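Long-range contacts in kappa-carrageenase (Zobellia galactanivorans, PDB 5OCR), which probably hydrolyses kappa-carrageenan, a sulfated galactan of red algal cell walls, through the family 16 glycoside hydrolase domain that makes up this chain: residues A[21-26]-A[281-286]; A[114-119]-A[240-245]; A[157-162]-A[189-194]. All coordinates share one frame; numbering follows the deposited sequence. Where two conformers were deposited one is given.

How the contacts relate
Near the N terminus strand 21-23 pairs with the end of strand 273-285, so contact 1 closes a loop of some 250 residues that spans nearly the whole domain. Contact 2 lies within that loop and joins the start of strand 115-122 to the end of strand 233-241, on the opposite side of the chain's centre. Inside this second loop contact 3 makes the shortest closure, strand 159-170 with strand 189-191. The three are therefore nested and none cross. Contacts 2 and 3 have centres about 15 Å apart, linked through strand 134-144, which pairs with both 115-122 and 159-170; contact 1 has its centre 27 Å or more from either.

Contact 1 of 3, residues A[21-26]-A[281-286]; sequences WTIKWS and RVWEKS
Thr22 and Glu284 form the hydrogen-bonded pair at the middle of an antiparallel ladder between strand 21-23 and the end of strand 273-285. Thr22 N gives Glu284 O a bond of 2.9 Å, and Glu284 N returns one to Thr22 O. Lys24 N adds a bond to Val282 O at 2.8 Å. Beside these bonds Trp283 CA brings its hydrogen to Thr22 O, 3.2 Å away, so that this carbonyl is approached by both an N-H and a C-H.

The apolar contacts lie on the face that carries Trp21, Ile23, Trp283 and Lys285. Ile23 CG1 is anti to its backbone N (chi1 -156°), which carries it over the face of the Trp283 five-membered ring, 4.2 Å from CG1 to the ring centroid in a CH-pi contact. The Trp283 indole nitrogen bonds to the backbone of Gln9. Trp21 crosses Trp283 at about a right angle, its CE3 meeting Trp283 CB at 3.8 Å. Lys285 CB covers a face of the Trp21 six-membered ring in a second CH-pi contact.

Polar contacts form round Thr22 and Glu284 on the other face. Thr22 OG1 and Ser286 OG share a hydrogen bond of 2.9 Å next to the C-terminal end of the chain. Lys24, bent at chi2 and chi3, crosses Glu284 at about a right angle; its NZ stands 3.5 Å from Glu284 OE1, a rather long salt bridge, while Lys24 CE comes nearer to the same oxygen. Phe97 touches both side chains.

On its other edge strand 273-285 is bonded to strand 100-107, through Arg281 with Glu103 and Trp283 with Tyr101. A short N-terminal strand thus lies antiparallel against the last strand of the domain, bringing together the two ends of the catalytic domain as crystallised, in the beta-jellyroll of family 16 glycoside hydrolases.

Contact 2 of 3, residues A[114-119]-A[240-245]; sequences GVCPSF and GLRKPF
Arg242 starts with CG anti to its own carbonyl carbon and then bends at chi2 (-72°), which folds the guanidinium back toward Gly240, across Cys116. Cys116 CB lies over one face of the guanidinium, off centre, 3.4 Å from Arg242 CZ. With SG anti to the backbone N, the Cys116 chi1 of 177° sets the sulfur 3.4 Å from Arg242 NH2. Arg242 NH1 bonds to Leu241 O at 2.9 Å, with that oxygen in the guanidinium plane. Glu143 forms a salt bridge with NH2 and Gln146 takes the NE hydrogen, so several bonds fix the rotation of the group.

Cys116 and Gly240 pair through two backbone bonds, Cys116 N to Gly240 O at 2.8 Å and Gly240 N to Cys116 O at 2.9 Å. Just past the strand, Arg242 N bonds to Gly114 O. That oxygen also lies at the edge of the Phe245 ring, 3.6 Å from CD2.

The peptide before Pro244 is cis and Phe245 N bonds back to Arg242 O. This is an antiparallel strand pair running out into a type VIa cis-proline beta turn, residues 242-245, within the beta-jellyroll domain of family 16.

Contact 3 of 3, residues A[157-162]-A[189-194]; sequences IYDMDL and KWRAPW. Unlike the reference sequence in segment 189-194: Trp194 (reference Met). Residue 193 of segment 189-194 comes from a tag, linker or insertion.
Met160 pairs with Trp190 where strands 159-170 and 189-191 run antiparallel at the edge of the family 16 beta-jellyroll. Two backbone bonds join them, Met160 N to Trp190 O at 2.8 Å and Trp190 N to Met160 O at 3.0 Å. From CB, 4.1 Å from Trp190 O, the Met160 chain leaves with CG between backbone N and carbonyl carbon (chi1 69°), and CG draws nearer that same oxygen. SD then lies beside the indole, 3.7 Å from Trp190 CE3, in a Met-aromatic contact at the ring edge. The bend at chi3 sends CE on past CE3 to Ala192 CB at 3.9 Å and to the ring of Trp194, which differs from the reference sequence.

Charged groups occupy the other face. Lys189 lies alongside Asp161 and its NZ forms a salt bridge with OD1 from the syn side, somewhat out of the carboxylate plane, while Asp148 and Asp155 also pair with NZ; Gln146 holds Asp161 OD2. Arg191 is extended from CG to NE, Tyr158 CB sits over the centre of one guanidinium face, and Asp156 salt-bridges NH2. At the guanidinium edge NH1 makes a salt bridge whose hydrogen bond, 2.8 Å to Asp159 OD1, is bent and weak.

Contact 1 of 3, residues A[21-26]-A[281-286]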
loop_
_atom_site.group_PDB
_atom_site.type_symbol
_atom_site.label_atom_id
_atom_site.label_comp_id
_atom_site.label_asym_id
_atom_site.label_seq_id
_atom_site.Cartn_x
_atom_site.Cartn_y
_atom_site.Cartn_z
ATOM N N TRP A 21 -16.703 -17.234 -5.338
ATOM C CA TRP A 21 -15.276 -16.768 -5.237
ATOM C C TRP A 21 -14.339 -17.927 -5.079
ATOM O O TRP A 21 -14.565 -18.781 -4.212
ATOM C CB TRP A 21 -15.132 -15.829 -4.038
ATOM C CG TRP A 21 -15.976 -14.601 -4.160
ATOM C CD1 TRP A 21 -17.255 -14.363 -3.599
ATOM C CD2 TRP A 21 -15.618 -13.393 -4.907
ATOM N NE1 TRP A 21 -17.713 -13.107 -3.965
ATOM C CE2 TRP A 21 -16.762 -12.461 -4.764
ATOM C CE3 TRP A 21 -14.500 -13.021 -5.662
ATOM C CZ2 TRP A 21 -16.744 -11.214 -5.333
ATOM C CZ3 TRP A 21 -14.492 -11.734 -6.229
ATOM C CH2 TRP A 21 -15.586 -10.870 -6.064
ATOM N N THR A 22 -13.267 -17.970 -5.863
ATOM C CA THR A 22 -12.225 -19.028 -5.806
ATOM C C THR A 22 -10.893 -18.454 -5.382
ATOM O O THR A 22 -10.410 -17.464 -5.959
ATOM C CB THR A 22 -12.059 -19.723 -7.171
ATOM O OG1 THR A 22 -13.354 -20.273 -7.486
ATOM C CG2 THR A 22 -11.075 -20.858 -7.017
ATOM N N ILE A 23 -10.349 -19.005 -4.305
ATOM C CA ILE A 23 -9.106 -18.493 -3.804
ATOM C C ILE A 23 -7.977 -18.739 -4.804
ATOM O O ILE A 23 -8.010 -19.779 -5.542
ATOM C CB ILE A 23 -8.795 -19.013 -2.394
ATOM C CG1 ILE A 23 -7.822 -17.980 -1.729
ATOM C CG2 ILE A 23 -8.369 -20.496 -2.497
ATOM C CD1 ILE A 23 -7.942 -17.759 -0.238
ATOM N N LYS A 24 -7.050 -17.761 -4.911
ATOM C CA LYS A 24 -5.922 -17.816 -5.832
ATOM C C LYS A 24 -4.654 -17.861 -4.989
ATOM O O LYS A 24 -4.224 -16.831 -4.433
ATOM C CB LYS A 24 -5.971 -16.601 -6.771
ATOM C CG LYS A 24 -7.237 -16.549 -7.661
ATOM C CD LYS A 24 -7.554 -17.828 -8.446
ATOM C CE LYS A 24 -6.756 -17.958 -9.719
ATOM N NZ LYS A 24 -7.477 -18.960 -10.555
ATOM N N TRP A 25 -4.109 -19.084 -4.796
ATOM C CA TRP A 25 -2.905 -19.263 -4.027
ATOM C C TRP A 25 -1.682 -18.514 -4.528
ATOM O O TRP A 25 -0.846 -18.177 -3.727
ATOM C CB TRP A 25 -2.648 -20.757 -3.808
ATOM C CG TRP A 25 -3.638 -21.230 -2.789
ATOM C CD1 TRP A 25 -4.813 -22.032 -2.996
ATOM C CD2 TRP A 25 -3.638 -20.882 -1.362
ATOM N NE1 TRP A 25 -5.472 -22.207 -1.817
ATOM C CE2 TRP A 25 -4.835 -21.514 -0.783
ATOM C CE3 TRP A 25 -2.776 -20.117 -0.519
ATOM C CZ2 TRP A 25 -5.123 -21.419 0.574
ATOM C CZ3 TRP A 25 -3.124 -19.981 0.857
ATOM C CH2 TRP A 25 -4.250 -20.627 1.386
ATOM N N SER A 26 -1.650 -18.097 -5.816
ATOM C CA SER A 26 -0.501 -17.305 -6.286
ATOM C C SER A 26 -0.343 -15.940 -5.673
ATOM O O SER A 26 0.709 -15.310 -5.839
ATOM C CB SER A 26 -0.539 -17.149 -7.807
ATOM O OG SER A 26 -1.834 -16.667 -8.109
ATOM N N ARG A 281 -5.117 -12.584 1.182
ATOM C CA ARG A 281 -5.943 -13.542 0.414
ATOM C C ARG A 281 -6.499 -12.841 -0.834
ATOM O O ARG A 281 -6.957 -11.696 -0.787
ATOM C CB ARG A 281 -7.096 -14.097 1.242
ATOM C CG ARG A 281 -6.639 -14.911 2.447
ATOM C CD ARG A 281 -7.856 -15.210 3.340
ATOM N NE ARG A 281 -7.365 -15.940 4.523
ATOM C CZ ARG A 281 -8.000 -16.045 5.707
ATOM N NH1 ARG A 281 -9.241 -15.546 5.911
ATOM N NH2 ARG A 281 -7.422 -16.719 6.695
ATOM N N VAL A 282 -6.444 -13.541 -1.963
ATOM C CA VAL A 282 -6.962 -13.005 -3.224
ATOM C C VAL A 282 -7.954 -14.055 -3.774
ATOM O O VAL A 282 -7.660 -15.286 -3.709
ATOM C CB VAL A 282 -5.842 -12.781 -4.214
ATOM C CG1 VAL A 282 -6.406 -12.233 -5.542
ATOM C CG2 VAL A 282 -4.883 -11.772 -3.643
ATOM N N TRP A 283 -9.072 -13.586 -4.290
ATOM C CA TRP A 283 -10.041 -14.468 -4.943
ATOM C C TRP A 283 -10.384 -13.915 -6.296
ATOM O O TRP A 283 -10.282 -12.704 -6.533
ATOM C CB TRP A 283 -11.371 -14.583 -4.186
ATOM C CG TRP A 283 -11.322 -15.159 -2.789
ATOM C CD1 TRP A 283 -11.667 -16.454 -2.389
ATOM C CD2 TRP A 283 -10.922 -14.452 -1.590
ATOM N NE1 TRP A 283 -11.543 -16.595 -1.012
ATOM C CE2 TRP A 283 -11.074 -15.406 -0.473
ATOM C CE3 TRP A 283 -10.510 -13.104 -1.313
ATOM C CZ2 TRP A 283 -10.846 -15.035 0.857
ATOM C CZ3 TRP A 283 -10.264 -12.774 -0.002
ATOM C CH2 TRP A 283 -10.438 -13.680 1.052
ATOM N N GLU A 284 -10.778 -14.810 -7.171
ATOM C CA GLU A 284 -11.359 -14.372 -8.458
ATOM C C GLU A 284 -12.802 -14.874 -8.540
ATOM O O GLU A 284 -13.169 -15.896 -7.941
ATOM C CB GLU A 284 -10.488 -14.703 -9.707
ATOM C CG GLU A 284 -9.121 -13.972 -9.761
ATOM C CD GLU A 284 -8.236 -14.345 -10.936
ATOM O OE1 GLU A 284 -8.069 -15.535 -11.231
ATOM O OE2 GLU A 284 -7.657 -13.470 -11.542
ATOM N N LYS A 285 -13.615 -14.097 -9.226
ATOM C CA LYS A 285 -15.086 -14.328 -9.311
ATOM C C LYS A 285 -15.325 -15.267 -10.450
ATOM O O LYS A 285 -14.674 -15.142 -11.475
ATOM C CB LYS A 285 -15.783 -12.956 -9.571
ATOM C CG LYS A 285 -17.272 -12.988 -9.410
ATOM C CD LYS A 285 -17.906 -11.960 -10.327
ATOM C CE LYS A 285 -17.904 -10.671 -9.577
ATOM N NZ LYS A 285 -18.594 -9.599 -10.347
ATOM N N SER A 286 -16.261 -16.213 -10.281
ATOM C CA SER A 286 -16.167 -17.507 -11.047
ATOM C C SER A 286 -17.337 -17.753 -11.962
ATOM O O SER A 286 -18.466 -17.468 -11.569
ATOM C CB SER A 286 -15.992 -18.705 -10.061
ATOM O OG SER A 286 -14.867 -18.489 -9.156
#

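Contact 2 of 3, residues A[114-119]-A[240-245]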
loop_
_atom_site.group_PDB
_atom_site.type_symbol
_atom_site.label_atom_id
_atom_site.label_comp_id
_atom_site.label_asym_id
_atom_site.label_seq_id
_atom_site.Cartn_x
_atom_site.Cartn_y
_atom_site.Cartn_z
ATOM N N GLY A 114 5.107 8.664 10.811
ATOM C CA GLY A 114 6.424 8.534 10.184
ATOM C C GLY A 114 6.563 7.397 9.183
ATOM O O GLY A 114 7.560 7.333 8.443
ATOM N N VAL A 115 5.602 6.447 9.205
ATOM C CA VAL A 115 5.606 5.310 8.254
ATOM C C VAL A 115 4.168 5.126 7.807
ATOM O O VAL A 115 3.255 5.620 8.469
ATOM C CB VAL A 115 6.190 3.957 8.804
ATOM C CG1 VAL A 115 7.709 4.139 9.097
ATOM C CG2 VAL A 115 5.383 3.433 10.042
ATOM N N CYS A 116 3.971 4.333 6.764
ATOM C CA CYS A 116 2.669 4.122 6.220
ATOM C C CYS A 116 2.494 2.648 5.893
ATOM O O CYS A 116 2.966 2.186 4.807
ATOM C CB CYS A 116 2.456 4.982 4.955
ATOM S SG CYS A 116 0.818 4.643 4.207
ATOM N N PRO A 117 1.914 1.871 6.799
ATOM C CA PRO A 117 1.576 0.496 6.443
ATOM C C PRO A 117 0.488 0.472 5.366
ATOM O O PRO A 117 -0.528 1.193 5.512
ATOM C CB PRO A 117 0.956 -0.089 7.719
ATOM C CG PRO A 117 1.455 0.795 8.866
ATOM C CD PRO A 117 1.632 2.190 8.222
ATOM N N SER A 118 0.731 -0.276 4.287
ATOM C CA SER A 118 -0.128 -0.156 3.097
ATOM C C SER A 118 -0.404 -1.517 2.495
ATOM O O SER A 118 0.436 -2.469 2.587
ATOM C CB SER A 118 0.476 0.797 2.048
ATOM O OG SER A 118 1.605 0.221 1.408
ATOM N N PHE A 119 -1.632 -1.665 1.964
ATOM C CA PHE A 119 -1.963 -2.857 1.141
ATOM C C PHE A 119 -2.475 -2.253 -0.169
ATOM O O PHE A 119 -3.387 -1.401 -0.157
ATOM C CB PHE A 119 -3.105 -3.597 1.880
ATOM C CG PHE A 119 -3.682 -4.768 1.129
ATOM C CD1 PHE A 119 -2.849 -5.663 0.335
ATOM C CD2 PHE A 119 -5.036 -5.147 1.357
ATOM C CE1 PHE A 119 -3.450 -6.781 -0.260
ATOM C CE2 PHE A 119 -5.583 -6.275 0.756
ATOM C CZ PHE A 119 -4.790 -7.101 -0.067
ATOM N N GLY A 240 5.728 2.093 4.038
ATOM C CA GLY A 240 6.258 3.287 3.403
ATOM C C GLY A 240 6.817 4.262 4.403
ATOM O O GLY A 240 6.517 4.149 5.614
ATOM N N LEU A 241 7.752 5.132 3.976
ATOM C CA LEU A 241 8.242 6.216 4.818
ATOM C C LEU A 241 7.483 7.481 4.573
ATOM O O LEU A 241 7.034 7.786 3.436
ATOM C CB LEU A 241 9.755 6.422 4.464
ATOM C CG LEU A 241 10.606 7.196 5.427
ATOM C CD1 LEU A 241 10.697 6.470 6.756
ATOM C CD2 LEU A 241 12.007 7.432 4.808
ATOM N N ARG A 242 7.211 8.225 5.660
ATOM C CA ARG A 242 6.476 9.476 5.579
ATOM C C ARG A 242 7.129 10.560 6.443
ATOM O O ARG A 242 8.095 10.343 7.113
ATOM C CB ARG A 242 5.050 9.330 6.146
ATOM C CG ARG A 242 4.260 8.253 5.365
ATOM C CD ARG A 242 3.910 8.788 3.993
ATOM N NE ARG A 242 2.960 7.889 3.234
ATOM C CZ ARG A 242 3.346 6.958 2.341
ATOM N NH1 ARG A 242 4.664 6.706 2.140
ATOM N NH2 ARG A 242 2.442 6.254 1.647
ATOM N N LYS A 243 6.517 11.732 6.373
ATOM C CA LYS A 243 7.018 12.862 7.150
ATOM C C LYS A 243 6.972 12.419 8.650
ATOM O O LYS A 243 5.975 11.703 9.084
ATOM C CB LYS A 243 6.131 13.988 6.789
ATOM C CG LYS A 243 5.253 14.502 7.850
ATOM C CD LYS A 243 4.886 15.884 7.306
ATOM C CE LYS A 243 3.840 16.579 8.146
ATOM N NZ LYS A 243 4.503 17.341 9.226
ATOM N N PRO A 244 7.969 12.808 9.485
ATOM C CA PRO A 244 8.972 13.824 9.270
ATOM C C PRO A 244 10.217 13.333 8.475
ATOM O O PRO A 244 11.150 14.087 8.323
ATOM C CB PRO A 244 9.343 14.245 10.698
ATOM C CG PRO A 244 9.285 12.946 11.472
ATOM C CD PRO A 244 8.109 12.182 10.810
ATOM N N PHE A 245 10.209 12.098 7.967
ATOM C CA PHE A 245 11.393 11.564 7.265
ATOM C C PHE A 245 11.371 11.831 5.764
ATOM O O PHE A 245 12.309 11.502 5.069
ATOM C CB PHE A 245 11.467 10.066 7.477
ATOM C CG PHE A 245 11.605 9.672 8.918
ATOM C CD1 PHE A 245 12.709 10.107 9.677
ATOM C CD2 PHE A 245 10.629 8.892 9.532
ATOM C CE1 PHE A 245 12.843 9.701 11.012
ATOM C CE2 PHE A 245 10.758 8.472 10.872
ATOM C CZ PHE A 245 11.860 8.859 11.594
#

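Contact 3 of 3, residues A[157-162]-A[189-194]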
loop_
_atom_site.group_PDB
_atom_site.type_symbol
_atom_site.label_atom_id
_atom_site.label_comp_id
_atom_site.label_asym_id
_atom_site.label_seq_id
_atom_site.Cartn_x
_atom_site.Cartn_y
_atom_site.Cartn_z
ATOM N N ILE A 157 -3.989 9.579 13.826
ATOM C CA ILE A 157 -3.754 8.140 13.728
ATOM C C ILE A 157 -5.071 7.327 13.397
ATOM O O ILE A 157 -5.006 6.243 12.858
ATOM C CB ILE A 157 -3.110 7.640 15.016
ATOM C CG1 ILE A 157 -2.515 6.246 14.747
ATOM C CG2 ILE A 157 -4.148 7.466 16.110
ATOM C CD1 ILE A 157 -1.106 5.961 15.229
ATOM N N TYR A 158 -6.243 7.867 13.706
ATOM C CA TYR A 158 -7.496 7.124 13.470
ATOM C C TYR A 158 -7.973 7.197 12.001
ATOM O O TYR A 158 -8.878 6.452 11.588
ATOM C CB TYR A 158 -8.570 7.749 14.346
ATOM C CG TYR A 158 -8.281 7.505 15.822
ATOM C CD1 TYR A 158 -8.624 6.269 16.420
ATOM C CD2 TYR A 158 -7.693 8.491 16.609
ATOM C CE1 TYR A 158 -8.376 6.060 17.788
ATOM C CE2 TYR A 158 -7.408 8.247 17.980
ATOM C CZ TYR A 158 -7.753 7.055 18.522
ATOM O OH TYR A 158 -7.538 6.840 19.893
ATOM N N ASP A 159 -7.415 8.164 11.266
ATOM C CA ASP A 159 -7.827 8.376 9.862
ATOM C C ASP A 159 -7.029 7.446 8.936
ATOM O O ASP A 159 -5.807 7.320 9.085
ATOM C CB ASP A 159 -7.562 9.830 9.455
ATOM C CG ASP A 159 -8.415 10.821 10.320
ATOM O OD1 ASP A 159 -9.643 10.631 10.427
ATOM O OD2 ASP A 159 -7.867 11.800 10.893
ATOM N N MET A 160 -7.736 6.909 7.937
ATOM C CA MET A 160 -7.021 6.184 6.864
ATOM C C MET A 160 -7.454 6.594 5.492
ATOM O O MET A 160 -8.503 7.197 5.304
ATOM C CB MET A 160 -7.114 4.659 7.077
ATOM C CG MET A 160 -8.535 4.176 6.863
ATOM S SD MET A 160 -8.716 2.496 7.592
ATOM C CE MET A 160 -8.439 2.671 9.338
ATOM N N ASP A 161 -6.601 6.273 4.523
ATOM C CA ASP A 161 -6.867 6.658 3.138
ATOM C C ASP A 161 -6.956 5.414 2.292
ATOM O O ASP A 161 -6.262 4.426 2.545
ATOM C CB ASP A 161 -5.682 7.464 2.641
ATOM C CG ASP A 161 -5.486 8.738 3.487
ATOM O OD1 ASP A 161 -6.475 9.484 3.580
ATOM O OD2 ASP A 161 -4.404 8.939 4.114
ATOM N N LEU A 162 -7.845 5.466 1.309
ATOM C CA LEU A 162 -8.188 4.313 0.519
ATOM C C LEU A 162 -8.272 4.812 -0.928
ATOM O O LEU A 162 -9.288 4.652 -1.575
ATOM C CB LEU A 162 -9.464 3.574 0.990
ATOM C CG LEU A 162 -9.582 3.358 2.516
ATOM C CD1 LEU A 162 -10.369 4.506 3.186
ATOM C CD2 LEU A 162 -10.408 2.099 2.712
ATOM N N LYS A 189 -11.496 8.659 2.286
ATOM C CA LYS A 189 -10.958 8.776 3.649
ATOM C C LYS A 189 -11.979 8.064 4.546
ATOM O O LYS A 189 -13.222 8.084 4.269
ATOM C CB LYS A 189 -10.859 10.269 4.012
ATOM C CG LYS A 189 -9.640 10.903 3.330
ATOM C CD LYS A 189 -9.397 12.335 3.813
ATOM C CE LYS A 189 -8.095 12.911 3.252
ATOM N NZ LYS A 189 -6.890 12.326 3.953
ATOM N N TRP A 190 -11.488 7.362 5.565
ATOM C CA TRP A 190 -12.396 6.799 6.574
ATOM C C TRP A 190 -11.764 6.918 7.909
ATOM O O TRP A 190 -10.570 6.700 8.043
ATOM C CB TRP A 190 -12.702 5.331 6.256
ATOM C CG TRP A 190 -13.696 4.693 7.185
ATOM C CD1 TRP A 190 -15.078 4.833 7.229
ATOM C CD2 TRP A 190 -13.386 3.755 8.244
ATOM N NE1 TRP A 190 -15.612 4.031 8.241
ATOM C CE2 TRP A 190 -14.672 3.385 8.881
ATOM C CE3 TRP A 190 -12.198 3.136 8.681
ATOM C CZ2 TRP A 190 -14.735 2.474 9.937
ATOM C CZ3 TRP A 190 -12.296 2.211 9.727
ATOM C CH2 TRP A 190 -13.537 1.880 10.311
ATOM N N ARG A 191 -12.550 7.316 8.936
ATOM C CA ARG A 191 -12.104 7.371 10.308
ATOM C C ARG A 191 -12.546 6.187 11.152
ATOM O O ARG A 191 -13.796 5.879 11.266
ATOM C CB ARG A 191 -12.524 8.734 10.957
ATOM C CG ARG A 191 -11.865 8.845 12.315
ATOM C CD ARG A 191 -12.361 10.242 12.920
ATOM N NE ARG A 191 -11.667 10.466 14.202
ATOM C CZ ARG A 191 -10.406 10.928 14.320
ATOM N NH1 ARG A 191 -9.703 11.199 13.192
ATOM N NH2 ARG A 191 -9.812 11.073 15.533
ATOM N N ALA A 192 -11.566 5.466 11.755
ATOM C CA ALA A 192 -11.869 4.219 12.491
ATOM C C ALA A 192 -12.254 4.589 13.934
ATOM O O ALA A 192 -11.807 5.657 14.432
ATOM C CB ALA A 192 -10.590 3.343 12.491
ATOM N N PRO A 193 -13.021 3.710 14.586
ATOM C CA PRO A 193 -13.296 3.955 16.025
ATOM C C PRO A 193 -12.187 3.358 16.911
ATOM O O PRO A 193 -12.279 3.400 18.167
ATOM C CB PRO A 193 -14.663 3.265 16.208
ATOM C CG PRO A 193 -14.555 2.052 15.285
ATOM C CD PRO A 193 -13.871 2.627 14.043
ATOM N N TRP A 194 -11.117 2.807 16.330
ATOM C CA TRP A 194 -9.991 2.173 17.068
ATOM C C TRP A 194 -8.704 2.614 16.409
ATOM O O TRP A 194 -8.724 3.127 15.286
ATOM C CB TRP A 194 -10.106 0.609 16.978
ATOM C CG TRP A 194 -10.828 0.132 15.735
ATOM C CD1 TRP A 194 -12.121 -0.390 15.599
ATOM C CD2 TRP A 194 -10.245 0.047 14.380
ATOM N NE1 TRP A 194 -12.386 -0.739 14.298
ATOM C CE2 TRP A 194 -11.287 -0.490 13.513
ATOM C CE3 TRP A 194 -9.009 0.342 13.847
ATOM C CZ2 TRP A 194 -11.054 -0.712 12.139
ATOM C CZ3 TRP A 194 -8.803 0.178 12.470
ATOM C CH2 TRP A 194 -9.789 -0.365 11.651
#